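Local coordinates for protein AA9 family lytic polysaccharide monooxygenase cel61B (Hypocrea jecorina, PDB 2VTC) that cleaves cellulose chains oxidatively as a copper-dependent lytic polysaccharide monooxygenase, using a reducing agent and O2 or H2O2 as cosubstrate, at residues Q24-N29 with Q197-A202; W106-G111 with G191-P196; W161-P166 with F176-L181. All coordinates share one frame; numbering follows the deposited sequence.

Contact 1. Residues Q24-N29 with Q197-A202; sequences QNFTIN and QCVNIA. With NAG (2-acetamido-2-deoxy-beta-D-glucopyranose), chain C.
F26 holds its CG between the backbone N and the carbonyl carbon (chi1 59°), and from there the ring reaches between V199 and I201. On the other strand both residues start with the branch that touches F26 turned anti to the carbonyl carbon: CG1 of V199, and CG1 of I201 (chi1 -52°), whose extended chain carries CD1 onward. One ring thus bridges two residues. CE2 of F26 lies 4.0 Å from CG1 of V199, and on the other flank CE1 of F26 is 4.1 Å from CD1 of I201; both methyls come obliquely to the ring. I28 prolongs the row, its CD1 resting 4.1 Å from CG2 of I201. Each pair runs in opposite senses, the side chains passing alongside one another, and the contact is wholly apolar and buried. A89 and A91 of strand 89-92 fill in beside F26, I28 and I201. N25 points away from 197-202 and carries an N-linked sugar, ND2 bonded to C1 of NAG at 1.5 Å. With their axes 10.0 Å apart and inclined at 43°, strands 24-28 and 197-202 face each other from two different sheets, the core packing of the beta-sandwich on which AA9 enzymes are built.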
loop_
_atom_site.group_PDB
_atom_site.type_symbol
_atom_site.label_atom_id
_atom_site.label_comp_id
_atom_site.label_asym_id
_atom_site.label_seq_id
_atom_site.Cartn_x
_atom_site.Cartn_y
_atom_site.Cartn_z
ATOM N N GLN A 24 -0.329 -5.915 9.393
ATOM C CA GLN A 24 -1.132 -6.787 10.263
ATOM C C GLN A 24 -2.175 -6.042 11.071
ATOM O O GLN A 24 -3.171 -6.632 11.540
ATOM C CB GLN A 24 -0.222 -7.607 11.190
ATOM C CG GLN A 24 0.615 -8.614 10.469
ATOM C CD GLN A 24 1.014 -9.805 11.345
ATOM O OE1 GLN A 24 1.101 -10.936 10.862
ATOM N NE2 GLN A 24 1.265 -9.551 12.620
ATOM N N ASN A 25 -1.925 -4.750 11.252
ATOM C CA ASN A 25 -2.799 -3.851 11.957
ATOM C C ASN A 25 -2.341 -2.428 11.688
ATOM O O ASN A 25 -1.322 -2.205 11.005
ATOM C CB ASN A 25 -2.885 -4.173 13.466
ATOM C CG ASN A 25 -1.510 -4.281 14.152
ATOM O OD1 ASN A 25 -0.800 -3.281 14.289
ATOM N ND2 ASN A 25 -1.179 -5.495 14.633
ATOM N N PHE A 26 -3.123 -1.473 12.152
ATOM C CA PHE A 26 -2.841 -0.071 11.908
ATOM C C PHE A 26 -3.597 0.761 12.927
ATOM O O PHE A 26 -4.594 0.286 13.517
ATOM C CB PHE A 26 -3.189 0.323 10.444
ATOM C CG PHE A 26 -4.645 0.088 10.062
ATOM C CD1 PHE A 26 -5.545 1.151 10.046
ATOM C CD2 PHE A 26 -5.095 -1.193 9.702
ATOM C CE1 PHE A 26 -6.903 0.940 9.692
ATOM C CE2 PHE A 26 -6.448 -1.414 9.345
ATOM C CZ PHE A 26 -7.340 -0.339 9.337
ATOM N N THR A 27 -3.116 1.981 13.147
ATOM C CA THR A 27 -3.759 2.922 14.048
ATOM C C THR A 27 -4.287 4.129 13.298
ATOM O O THR A 27 -3.721 4.552 12.284
ATOM C CB THR A 27 -2.836 3.410 15.209
ATOM O OG1 THR A 27 -1.715 4.147 14.681
ATOM C CG2 THR A 27 -2.376 2.244 16.054
ATOM N N ILE A 28 -5.401 4.659 13.788
ATOM C CA ILE A 28 -5.947 5.913 13.299
ATOM C C ILE A 28 -6.062 6.849 14.499
ATOM O O ILE A 28 -6.739 6.521 15.472
ATOM C CB ILE A 28 -7.329 5.704 12.630
ATOM C CG1 ILE A 28 -7.209 4.768 11.414
ATOM C CG2 ILE A 28 -7.914 7.053 12.217
ATOM C CD1 ILE A 28 -8.536 4.191 10.911
ATOM N N ASN A 29 -5.388 8.001 14.431
ATOM C CA ASN A 29 -5.239 8.886 15.598
ATOM C C ASN A 29 -4.962 8.097 16.885
ATOM O O ASN A 29 -5.576 8.335 17.931
ATOM C CB ASN A 29 -6.452 9.816 15.751
ATOM C CG ASN A 29 -6.766 10.565 14.480
ATOM O OD1 ASN A 29 -5.894 11.204 13.879
ATOM N ND2 ASN A 29 -8.020 10.483 14.050
ATOM N N GLN A 197 -0.636 -3.285 -0.048
ATOM C CA GLN A 197 -1.564 -3.722 0.980
ATOM C C GLN A 197 -2.740 -2.752 1.033
ATOM O O GLN A 197 -2.540 -1.538 1.184
ATOM C CB GLN A 197 -0.858 -3.736 2.340
ATOM C CG GLN A 197 0.242 -4.823 2.388
ATOM C CD GLN A 197 -0.334 -6.211 2.589
ATOM O OE1 GLN A 197 -0.571 -6.958 1.632
ATOM N NE2 GLN A 197 -0.560 -6.561 3.829
ATOM N N CYS A 198 -3.956 -3.296 0.911
ATOM C CA CYS A 198 -5.155 -2.454 0.936
ATOM C C CYS A 198 -5.949 -2.559 2.239
ATOM O O CYS A 198 -6.086 -3.647 2.826
ATOM C CB CYS A 198 -6.039 -2.817 -0.261
ATOM S SG CYS A 198 -5.342 -2.408 -1.838
ATOM N N VAL A 199 -6.486 -1.417 2.673
ATOM C CA VAL A 199 -7.356 -1.338 3.871
ATOM C C VAL A 199 -8.593 -0.462 3.569
ATOM O O VAL A 199 -8.474 0.572 2.920
ATOM C CB VAL A 199 -6.615 -0.811 5.130
ATOM C CG1 VAL A 199 -5.398 -1.698 5.466
ATOM C CG2 VAL A 199 -6.173 0.640 4.937
ATOM N N ASN A 200 -9.777 -0.899 4.016
ATOM C CA ASN A 200 -10.997 -0.090 3.878
ATOM C C ASN A 200 -10.999 0.939 4.987
ATOM O O ASN A 200 -10.991 0.576 6.164
ATOM C CB ASN A 200 -12.249 -0.977 4.035
ATOM C CG ASN A 200 -12.405 -2.008 2.933
ATOM O OD1 ASN A 200 -11.942 -1.836 1.806
ATOM N ND2 ASN A 200 -13.096 -3.113 3.271
ATOM N N ILE A 201 -10.966 2.212 4.623
ATOM C CA ILE A 201 -11.134 3.289 5.597
ATOM C C ILE A 201 -12.103 4.365 5.072
ATOM O O ILE A 201 -11.794 5.119 4.137
ATOM C CB ILE A 201 -9.798 3.970 6.018
ATOM C CG1 ILE A 201 -8.755 2.950 6.478
ATOM C CG2 ILE A 201 -10.077 4.991 7.142
ATOM C CD1 ILE A 201 -7.332 3.554 6.599
ATOM N N ALA A 202 -13.282 4.424 5.671
ATOM C CA ALA A 202 -14.207 5.482 5.321
ATOM C C ALA A 202 -13.704 6.776 5.949
ATOM O O ALA A 202 -13.063 6.750 7.013
ATOM C CB ALA A 202 -15.607 5.139 5.808
HETATM C C1 NAG C . 0.120 -5.670 15.262
HETATM C C2 NAG C . -0.002 -6.683 16.409
HETATM C C3 NAG C . 1.365 -7.005 17.054
HETATM C C4 NAG C . 2.463 -7.287 16.013
HETATM C C5 NAG C . 2.360 -6.301 14.834
HETATM C C6 NAG C . 3.323 -6.590 13.686
HETATM C C7 NAG C . -1.947 -7.015 17.854
HETATM C C8 NAG C . -2.741 -6.485 19.011
HETATM N N2 NAG C . -0.935 -6.246 17.435
HETATM O O3 NAG C . 1.223 -8.111 17.934
HETATM O O4 NAG C . 3.757 -7.170 16.593
HETATM O O5 NAG C . 1.027 -6.235 14.324
HETATM O O6 NAG C . 3.336 -7.952 13.326
HETATM O O7 NAG C . -2.234 -8.100 17.341
#

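Contact 2. Residues W106-G111 with G191-P196; sequences WPHPYG and GMQNYP. With NI (nickel (II) ion), chain E.
W106-G111 is an irregular loop whose W106 and H108 approach the start of strand 193-196, where Q193 and Y195 point toward the loop. W106 and Y195 form a T-shaped pair: the edge of the indole's six-membered ring meets the phenol face, with planes at 86° and centroids 4.8 Å apart. With chi1 at -178° the indole swings away from the backbone N of W106, bringing CH2 over the middle of the Y195 ring; NE1 is hydrogen-bonded to Q151. H108 comes in across the other end of the tyrosine, and CG of P107 lies over the centre of the H108 imidazole. Nickel joins the two segments: NE2 of H108 binds it at 2.1 Å and OH of Y195 at a longer 2.5 Å. H20 supplies two further ligands, its backbone N and ND1, completing the histidine brace. One water binds at 2.1 Å; the other is modelled implausibly close. Q193 extends toward the metal, NE2 3.7 Å from NE2 of H108, and H184 stacks on H108; both are inferred from relatives to bind O2. Nickel here occupies the catalytic copper site, and the longer phenol bond suggests a weaker, axial-like ligand, as in AA9 copper sites.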
loop_
_atom_site.group_PDB
_atom_site.type_symbol
_atom_site.label_atom_id
_atom_site.label_comp_id
_atom_site.label_asym_id
_atom_site.label_seq_id
_atom_site.Cartn_x
_atom_site.Cartn_y
_atom_site.Cartn_z
ATOM N N TRP A 106 11.120 -5.774 9.071
ATOM C CA TRP A 106 11.176 -5.643 7.612
ATOM C C TRP A 106 12.604 -5.896 7.050
ATOM O O TRP A 106 13.553 -5.229 7.475
ATOM C CB TRP A 106 10.609 -4.287 7.150
ATOM C CG TRP A 106 10.583 -4.112 5.651
ATOM C CD1 TRP A 106 11.353 -3.250 4.919
ATOM C CD2 TRP A 106 9.744 -4.796 4.707
ATOM N NE1 TRP A 106 11.063 -3.361 3.591
ATOM C CE2 TRP A 106 10.078 -4.304 3.424
ATOM C CE3 TRP A 106 8.739 -5.772 4.823
ATOM C CZ2 TRP A 106 9.446 -4.753 2.248
ATOM C CZ3 TRP A 106 8.119 -6.229 3.644
ATOM C CH2 TRP A 106 8.475 -5.722 2.382
ATOM N N PRO A 107 12.751 -6.885 6.140
ATOM C CA PRO A 107 14.056 -7.332 5.570
ATOM C C PRO A 107 14.925 -6.418 4.673
ATOM O O PRO A 107 15.975 -6.875 4.224
ATOM C CB PRO A 107 13.764 -8.704 4.982
ATOM C CG PRO A 107 12.314 -8.653 4.666
ATOM C CD PRO A 107 11.649 -7.745 5.667
ATOM N N HIS A 108 14.464 -5.258 4.204
ATOM C CA HIS A 108 14.532 -4.846 2.787
ATOM C C HIS A 108 14.838 -3.347 2.947
ATOM O O HIS A 108 13.925 -2.532 3.061
ATOM C CB HIS A 108 13.303 -5.054 1.912
ATOM C CG HIS A 108 13.095 -6.474 1.500
ATOM N ND1 HIS A 108 14.137 -7.335 1.209
ATOM C CD2 HIS A 108 11.957 -7.187 1.344
ATOM C CE1 HIS A 108 13.645 -8.521 0.900
ATOM N NE2 HIS A 108 12.326 -8.455 0.966
ATOM N N PRO A 109 16.137 -2.981 3.072
ATOM C CA PRO A 109 16.484 -1.588 3.381
ATOM C C PRO A 109 16.549 -0.654 2.166
ATOM O O PRO A 109 16.688 0.565 2.352
ATOM C CB PRO A 109 17.885 -1.727 4.012
ATOM C CG PRO A 109 18.493 -2.845 3.247
ATOM C CD PRO A 109 17.338 -3.845 3.029
ATOM N N TYR A 110 16.425 -1.203 0.962
ATOM C CA TYR A 110 16.470 -0.431 -0.276
ATOM C C TYR A 110 15.087 -0.236 -0.907
ATOM O O TYR A 110 14.397 -1.216 -1.200
ATOM C CB TYR A 110 17.344 -1.129 -1.316
ATOM C CG TYR A 110 18.819 -1.283 -0.957
ATOM C CD1 TYR A 110 19.732 -0.286 -1.300
ATOM C CD2 TYR A 110 19.287 -2.418 -0.300
ATOM C CE1 TYR A 110 21.091 -0.425 -0.998
ATOM C CE2 TYR A 110 20.647 -2.565 0.016
ATOM C CZ TYR A 110 21.527 -1.555 -0.340
ATOM O OH TYR A 110 22.873 -1.680 -0.041
ATOM N N GLY A 111 14.720 1.015 -1.162
ATOM C CA GLY A 111 13.520 1.296 -1.942
ATOM C C GLY A 111 12.575 2.325 -1.359
ATOM O O GLY A 111 12.582 2.596 -0.140
ATOM N N GLY A 191 13.095 -7.258 -11.640
ATOM C CA GLY A 191 13.705 -7.378 -10.311
ATOM C C GLY A 191 13.060 -6.650 -9.146
ATOM O O GLY A 191 13.152 -7.111 -8.009
ATOM N N MET A 192 12.416 -5.510 -9.431
ATOM C CA MET A 192 11.664 -4.751 -8.417
ATOM C C MET A 192 10.627 -5.647 -7.738
ATOM O O MET A 192 9.963 -6.452 -8.415
ATOM C CB MET A 192 10.966 -3.544 -9.071
ATOM C CG MET A 192 10.228 -2.646 -8.088
ATOM S SD MET A 192 11.228 -1.947 -6.731
ATOM C CE MET A 192 11.828 -0.470 -7.546
ATOM N N GLN A 193 10.502 -5.533 -6.419
ATOM C CA GLN A 193 9.501 -6.322 -5.691
ATOM C C GLN A 193 8.450 -5.391 -5.099
ATOM O O GLN A 193 8.764 -4.632 -4.191
ATOM C CB GLN A 193 10.123 -7.157 -4.564
ATOM C CG GLN A 193 11.161 -8.175 -5.052
ATOM C CD GLN A 193 11.904 -8.925 -3.945
ATOM O OE1 GLN A 193 12.697 -9.832 -4.257
ATOM N NE2 GLN A 193 11.691 -8.575 -2.702
ATOM N N ASN A 194 7.176 -5.527 -5.527
ATOM C CA ASN A 194 6.104 -4.655 -5.002
ATOM C C ASN A 194 5.315 -5.347 -3.890
ATOM O O ASN A 194 4.879 -6.507 -4.068
ATOM C CB ASN A 194 5.111 -4.231 -6.113
ATOM C CG ASN A 194 5.687 -3.233 -7.112
ATOM O OD1 ASN A 194 5.046 -2.202 -7.432
ATOM N ND2 ASN A 194 6.827 -3.550 -7.680
ATOM N N TYR A 195 5.086 -4.640 -2.788
ATOM C CA TYR A 195 4.312 -5.173 -1.659
ATOM C C TYR A 195 3.104 -4.265 -1.362
ATOM O O TYR A 195 3.127 -3.535 -0.384
ATOM C CB TYR A 195 5.169 -5.312 -0.375
ATOM C CG TYR A 195 6.380 -6.233 -0.501
ATOM C CD1 TYR A 195 6.339 -7.540 0.001
ATOM C CD2 TYR A 195 7.562 -5.794 -1.133
ATOM C CE1 TYR A 195 7.454 -8.412 -0.135
ATOM C CE2 TYR A 195 8.687 -6.654 -1.267
ATOM C CZ TYR A 195 8.618 -7.948 -0.759
ATOM O OH TYR A 195 9.730 -8.780 -0.888
ATOM N N PRO A 196 2.044 -4.332 -2.210
ATOM C CA PRO A 196 0.850 -3.509 -1.942
ATOM C C PRO A 196 -0.072 -4.135 -0.890
ATOM O O PRO A 196 -0.240 -5.361 -0.849
ATOM C CB PRO A 196 0.145 -3.450 -3.300
ATOM C CG PRO A 196 0.482 -4.744 -3.965
ATOM C CD PRO A 196 1.928 -5.061 -3.485
HETATM NI NI NI E . 10.874 -9.912 1.032
HETATM O O HOH W 1 12.132 -11.285 2.105
HETATM O O HOH W 2 11.158 -10.208 -0.109
#

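Contact 3. Residues W161-P166 with F176-L181; sequences WTVKIP and FRHELL
The imidazole of H178 takes W161 at its edge: CD1 of W161 lies near the imidazole plane, 3.8 Å from CE1 of H178. Their planes differ by only 24°, but with the five-membered ring and the imidazole 5.7 Å apart at their centroids the rings have slid past one another and barely overlap. F99 is the ring that stacks on H178, and V163 reaches the imidazole obliquely through CG2, 4.3 Å from ND1 of H178. A chi1 of 177° points CG of H178 away from its backbone N and carries the ring across toward strand 161-164. There both its nitrogens are satisfied, ND1 by T115 and NE2 by W101, which fixes how the ring is rotated. Strand 161-164 is at the margin of the four-stranded antiparallel sheet, strand 176-181 belongs to the other sheet, and these side chains fill the space between the two layers of the beta-sandwich. Further along, I165 meets F176: CG1 lies 3.9 Å from CZ of F176, the two side chains crossing at about a right angle. On the side turned from 161-166, R177 grips E179 end-on, NH1 to OE1 at 2.8 Å and NH2 to OE2 at 3.0 Å. Both oxygens are met from above the carboxylate plane; E179 OE1 has a second partner in Y221, and R177 NE and NH2 also bond to the carbonyls of V77 and I76.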
loop_
_atom_site.group_PDB
_atom_site.type_symbol
_atom_site.label_atom_id
_atom_site.label_comp_id
_atom_site.label_asym_id
_atom_site.label_seq_id
_atom_site.Cartn_x
_atom_site.Cartn_y
_atom_site.Cartn_z
ATOM N N TRP A 161 4.818 2.974 9.471
ATOM C CA TRP A 161 4.857 4.097 8.531
ATOM C C TRP A 161 3.618 4.984 8.678
ATOM O O TRP A 161 2.487 4.486 8.645
ATOM C CB TRP A 161 4.986 3.624 7.069
ATOM C CG TRP A 161 5.519 4.723 6.211
ATOM C CD1 TRP A 161 4.816 5.537 5.359
ATOM C CD2 TRP A 161 6.881 5.167 6.158
ATOM N NE1 TRP A 161 5.668 6.459 4.779
ATOM C CE2 TRP A 161 6.939 6.252 5.259
ATOM C CE3 TRP A 161 8.063 4.750 6.805
ATOM C CZ2 TRP A 161 8.132 6.930 4.977
ATOM C CZ3 TRP A 161 9.243 5.420 6.522
ATOM C CH2 TRP A 161 9.269 6.496 5.612
ATOM N N THR A 162 3.844 6.285 8.828
ATOM C CA THR A 162 2.763 7.264 9.031
ATOM C C THR A 162 2.346 7.880 7.702
ATOM O O THR A 162 3.191 8.354 6.927
ATOM C CB THR A 162 3.189 8.391 10.011
ATOM O OG1 THR A 162 3.377 7.838 11.319
ATOM C CG2 THR A 162 2.127 9.502 10.089
ATOM N N VAL A 163 1.036 7.864 7.450
ATOM C CA VAL A 163 0.445 8.484 6.270
ATOM C C VAL A 163 -0.717 9.373 6.706
ATOM O O VAL A 163 -1.643 8.895 7.351
ATOM C CB VAL A 163 -0.075 7.411 5.252
ATOM C CG1 VAL A 163 -0.715 8.069 4.052
ATOM C CG2 VAL A 163 1.080 6.531 4.779
ATOM N N LYS A 164 -0.658 10.646 6.341
ATOM C CA LYS A 164 -1.745 11.600 6.585
ATOM C C LYS A 164 -2.863 11.514 5.537
ATOM O O LYS A 164 -2.591 11.576 4.327
ATOM C CB LYS A 164 -1.202 13.035 6.627
ATOM C CG LYS A 164 -2.211 14.052 7.181
ATOM C CD LYS A 164 -1.652 15.474 7.174
ATOM C CE LYS A 164 -2.645 16.460 7.770
ATOM N NZ LYS A 164 -3.007 16.138 9.194
ATOM N N ILE A 165 -4.106 11.362 6.009
ATOM C CA ILE A 165 -5.289 11.507 5.144
ATOM C C ILE A 165 -5.453 13.011 4.862
ATOM O O ILE A 165 -5.604 13.783 5.805
ATOM C CB ILE A 165 -6.563 10.929 5.825
ATOM C CG1 ILE A 165 -6.377 9.448 6.153
ATOM C CG2 ILE A 165 -7.797 11.123 4.928
ATOM C CD1 ILE A 165 -7.513 8.862 6.995
ATOM N N PRO A 166 -5.395 13.436 3.578
ATOM C CA PRO A 166 -5.502 14.857 3.229
ATOM C C PRO A 166 -6.705 15.527 3.907
ATOM O O PRO A 166 -7.809 14.945 3.949
ATOM C CB PRO A 166 -5.687 14.829 1.709
ATOM C CG PRO A 166 -4.931 13.601 1.294
ATOM C CD PRO A 166 -5.227 12.596 2.374
ATOM N N PHE A 176 -7.422 2.496 0.973
ATOM C CA PHE A 176 -6.038 3.003 0.996
ATOM C C PHE A 176 -5.087 1.874 0.603
ATOM O O PHE A 176 -5.188 0.768 1.142
ATOM C CB PHE A 176 -5.692 3.545 2.380
ATOM C CG PHE A 176 -6.356 4.836 2.679
ATOM C CD1 PHE A 176 -5.685 6.041 2.523
ATOM C CD2 PHE A 176 -7.700 4.854 3.040
ATOM C CE1 PHE A 176 -6.317 7.258 2.785
ATOM C CE2 PHE A 176 -8.363 6.067 3.276
ATOM C CZ PHE A 176 -7.670 7.279 3.158
ATOM N N ARG A 177 -4.209 2.141 -0.366
ATOM C CA ARG A 177 -3.286 1.142 -0.897
ATOM C C ARG A 177 -1.873 1.596 -0.551
ATOM O O ARG A 177 -1.370 2.543 -1.154
ATOM C CB ARG A 177 -3.483 0.994 -2.414
ATOM C CG ARG A 177 -2.571 0.026 -3.162
ATOM C CD ARG A 177 -2.818 0.174 -4.658
ATOM N NE ARG A 177 -1.982 -0.777 -5.392
ATOM C CZ ARG A 177 -0.684 -0.566 -5.655
ATOM N NH1 ARG A 177 -0.080 0.587 -5.280
ATOM N NH2 ARG A 177 0.005 -1.522 -6.295
ATOM N N HIS A 178 -1.291 0.917 0.447
ATOM C CA HIS A 178 0.015 1.259 1.022
ATOM C C HIS A 178 1.052 0.275 0.459
ATOM O O HIS A 178 0.830 -0.949 0.528
ATOM C CB HIS A 178 -0.088 1.146 2.547
ATOM C CG HIS A 178 1.205 1.399 3.271
ATOM N ND1 HIS A 178 1.911 2.581 3.161
ATOM C CD2 HIS A 178 1.897 0.624 4.142
ATOM C CE1 HIS A 178 2.999 2.510 3.918
ATOM N NE2 HIS A 178 3.014 1.335 4.520
ATOM N N GLU A 179 2.169 0.777 -0.103
ATOM C CA GLU A 179 3.028 -0.101 -0.899
ATOM C C GLU A 179 4.521 0.141 -0.715
ATOM O O GLU A 179 4.976 1.265 -0.827
ATOM C CB GLU A 179 2.680 0.050 -2.371
ATOM C CG GLU A 179 3.445 -0.882 -3.328
ATOM C CD GLU A 179 2.998 -0.666 -4.755
ATOM O OE1 GLU A 179 2.705 0.510 -5.132
ATOM O OE2 GLU A 179 2.920 -1.669 -5.533
ATOM N N LEU A 180 5.264 -0.938 -0.479
ATOM C CA LEU A 180 6.726 -0.875 -0.413
ATOM C C LEU A 180 7.260 -1.424 -1.714
ATOM O O LEU A 180 6.842 -2.499 -2.172
ATOM C CB LEU A 180 7.265 -1.714 0.761
ATOM C CG LEU A 180 6.585 -1.534 2.118
ATOM C CD1 LEU A 180 7.204 -2.434 3.196
ATOM C CD2 LEU A 180 6.575 -0.126 2.586
ATOM N N LEU A 181 8.186 -0.693 -2.334
ATOM C CA LEU A 181 8.803 -1.192 -3.564
ATOM C C LEU A 181 10.258 -1.533 -3.232
ATOM O O LEU A 181 11.130 -0.654 -3.310
ATOM C CB LEU A 181 8.757 -0.163 -4.683
ATOM C CG LEU A 181 7.345 0.138 -5.251
ATOM C CD1 LEU A 181 6.673 1.176 -4.362
ATOM C CD2 LEU A 181 7.467 0.641 -6.663
#

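In the fold
From the N terminus, strand 22-28 sets down the first half of contact 1 and waits until strand 193-204 returns to close that loop. Inside it opens contact 2, from the loop before strand 113-119, closing when the chain reaches 191-196. Contact 3 is nested deeper still, closed between strands 160-164 and 172-182 with only nine residues between its segments; none cross. Contacts 1 and 2 share strand 193-204 but sit about 20 Å apart between centres. Strand 172-182, its neighbour in the sheet, ties contact 3 to both: Q197 N lies 2.8 Å from H178 O, and Y195 N 2.8 Å from L180 O. Contacts 1 and 3 join the two sheets; contact 2 joins loop 106-111 to the metal-site end of one.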